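Local atomic coordinates of Endonuclease/exonuclease/phosphatase domain-containing protein (Enterococcus faecalis, PDB entry 3L1W), a protein that is of unknown function but belongs to the endonuclease/exonuclease/phosphatase family and may act as a 3'-5' RNA exonuclease. Residues E212-I217 / S240-L245. Sequence-based numbering, arbitrary orientation.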
# COMPACT_ATOMS: atom_id res chain seq x y z
N GLU A 212 14.81 3.41 13.67
CA GLU A 212 14.37 3.80 15.00
C GLU A 212 12.86 3.63 15.12
O GLU A 212 12.12 3.95 14.20
CB GLU A 212 14.77 5.26 15.29
CG GLU A 212 16.27 5.49 15.21
CD GLU A 212 16.66 6.92 15.56
OE1 GLU A 212 15.90 7.58 16.29
OE2 GLU A 212 17.73 7.37 15.11
N GLU A 213 12.42 3.09 16.25
CA GLU A 213 10.99 2.93 16.53
C GLU A 213 10.52 4.11 17.36
O GLU A 213 10.50 4.05 18.60
CB GLU A 213 10.73 1.63 17.28
CG GLU A 213 11.11 0.38 16.52
CD GLU A 213 11.06 -0.87 17.37
OE1 GLU A 213 10.65 -0.80 18.55
OE2 GLU A 213 11.46 -1.94 16.85
N ILE A 214 10.14 5.19 16.69
CA ILE A 214 9.77 6.40 17.42
C ILE A 214 8.34 6.88 17.16
O ILE A 214 7.82 7.71 17.91
CB ILE A 214 10.78 7.56 17.20
CG1 ILE A 214 10.90 7.92 15.71
CG2 ILE A 214 12.15 7.20 17.80
CD1 ILE A 214 11.84 9.11 15.46
N ASP A 215 7.70 6.34 16.13
CA ASP A 215 6.30 6.67 15.84
C ASP A 215 5.41 5.55 16.33
O ASP A 215 5.77 4.38 16.19
CB ASP A 215 6.10 6.86 14.34
CG ASP A 215 6.97 7.96 13.78
OD1 ASP A 215 6.67 9.13 14.05
OD2 ASP A 215 7.96 7.64 13.09
N TYR A 216 4.25 5.90 16.88
CA TYR A 216 3.36 4.94 17.53
C TYR A 216 1.89 5.25 17.29
O TYR A 216 1.50 6.42 17.14
CB TYR A 216 3.59 4.93 19.05
CG TYR A 216 4.95 4.39 19.43
CD1 TYR A 216 5.10 3.08 19.86
CD2 TYR A 216 6.08 5.19 19.33
CE1 TYR A 216 6.35 2.58 20.19
CE2 TYR A 216 7.33 4.70 19.65
CZ TYR A 216 7.46 3.40 20.08
OH TYR A 216 8.70 2.92 20.40
N ILE A 217 1.08 4.20 17.28
CA ILE A 217 -0.36 4.34 17.33
C ILE A 217 -0.83 3.59 18.57
O ILE A 217 -0.84 2.36 18.60
CB ILE A 217 -1.04 3.80 16.06
CG1 ILE A 217 -0.61 4.62 14.84
CG2 ILE A 217 -2.56 3.81 16.21
CD1 ILE A 217 -1.24 4.11 13.52
N SER A 240 9.59 10.97 3.03
CA SER A 240 9.93 11.59 4.31
C SER A 240 11.02 10.75 4.95
O SER A 240 11.30 9.63 4.48
CB SER A 240 8.71 11.64 5.25
OG SER A 240 9.10 12.18 6.51
N ASP A 241 11.64 11.26 6.02
CA ASP A 241 12.62 10.46 6.75
C ASP A 241 11.97 9.53 7.78
O ASP A 241 12.66 8.77 8.47
CB ASP A 241 13.75 11.31 7.37
CG ASP A 241 13.25 12.41 8.30
OD1 ASP A 241 12.02 12.60 8.45
OD2 ASP A 241 14.11 13.11 8.88
N HIS A 242 10.64 9.59 7.86
CA HIS A 242 9.85 8.56 8.55
C HIS A 242 9.02 7.79 7.53
O HIS A 242 8.61 8.35 6.51
CB HIS A 242 8.85 9.19 9.51
CG HIS A 242 9.46 9.96 10.64
ND1 HIS A 242 9.22 9.65 11.96
CD2 HIS A 242 10.25 11.05 10.64
CE1 HIS A 242 9.87 10.51 12.73
NE2 HIS A 242 10.49 11.38 11.95
N PHE A 243 8.71 6.54 7.83
CA PHE A 243 7.63 5.84 7.12
C PHE A 243 6.31 6.22 7.78
O PHE A 243 6.25 6.38 9.00
CB PHE A 243 7.78 4.32 7.27
CG PHE A 243 9.03 3.76 6.67
CD1 PHE A 243 9.46 4.18 5.42
CD2 PHE A 243 9.76 2.78 7.33
CE1 PHE A 243 10.61 3.65 4.85
CE2 PHE A 243 10.91 2.23 6.76
CZ PHE A 243 11.33 2.67 5.52
N PRO A 244 5.24 6.34 6.98
CA PRO A 244 3.91 6.38 7.61
C PRO A 244 3.66 5.09 8.39
O PRO A 244 4.16 4.00 8.03
CB PRO A 244 2.94 6.44 6.41
CG PRO A 244 3.79 6.87 5.24
CD PRO A 244 5.17 6.34 5.51
N LEU A 245 2.86 5.21 9.44
CA LEU A 245 2.46 4.07 10.24
C LEU A 245 0.95 4.06 10.18
O LEU A 245 0.31 5.08 10.46
CB LEU A 245 2.92 4.27 11.69
CG LEU A 245 2.49 3.27 12.76
CD1 LEU A 245 2.95 1.86 12.39
CD2 LEU A 245 3.08 3.69 14.13
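D215 and L245 mark the closest approach of the two backbones, their CA atoms 7.3 Å apart. The touching parts of segments 212-217 and 240-245, residues 214-217 and 242-245, run nearly in the same direction, 23° apart end to end. The two belong to different sheets: D215 begins strand 215-220 of one, and L245 begins strand 245-251 of the other, so the bridging is done by side chains meeting side chains and, in places, backbone atoms, as expected between the packed sheets of a DNase I-like sandwich.

The polar link is a hydrogen bond from H242 ND1 to D215 OD2, 2.6 Å long and nearly straight, with an N-H...O angle of 167°. OD2 lies in the imidazole plane and accepts the bond on its syn lone pair, while the carboxylate plane is turned 61° from the ring. D215 sets CG beside its own backbone N, which directs the carboxylate to the ND1 edge. T198 OG1 also bonds to OD2, giving this buried oxygen two partners. I214 brings CD1 obliquely to H242 CE1 at 3.6 Å, and F199 meets the imidazole edge-to-face.

Farther along, L245 CD2 rests on the strand backbone, 3.5 Å from D215 O and 3.6 Å from Y216 CA. Its CG is anti to the backbone N, carrying the branch across to I217. There the two aliphatic chains lie alongside one another, running opposite ways, with I217 CG1 3.9 Å from L245 CD2.

Two chemistries therefore operate here: apolar packing at L245 joins the two strand ends, and a buried His-carboxylate bond ties the preceding loop, at H242, to strand 215-220. That bond fixes the ring's rotation and places the donor hydrogen on ND1; the pairing is consistent with the histidine-aspartate pair of this superfamily's active sites.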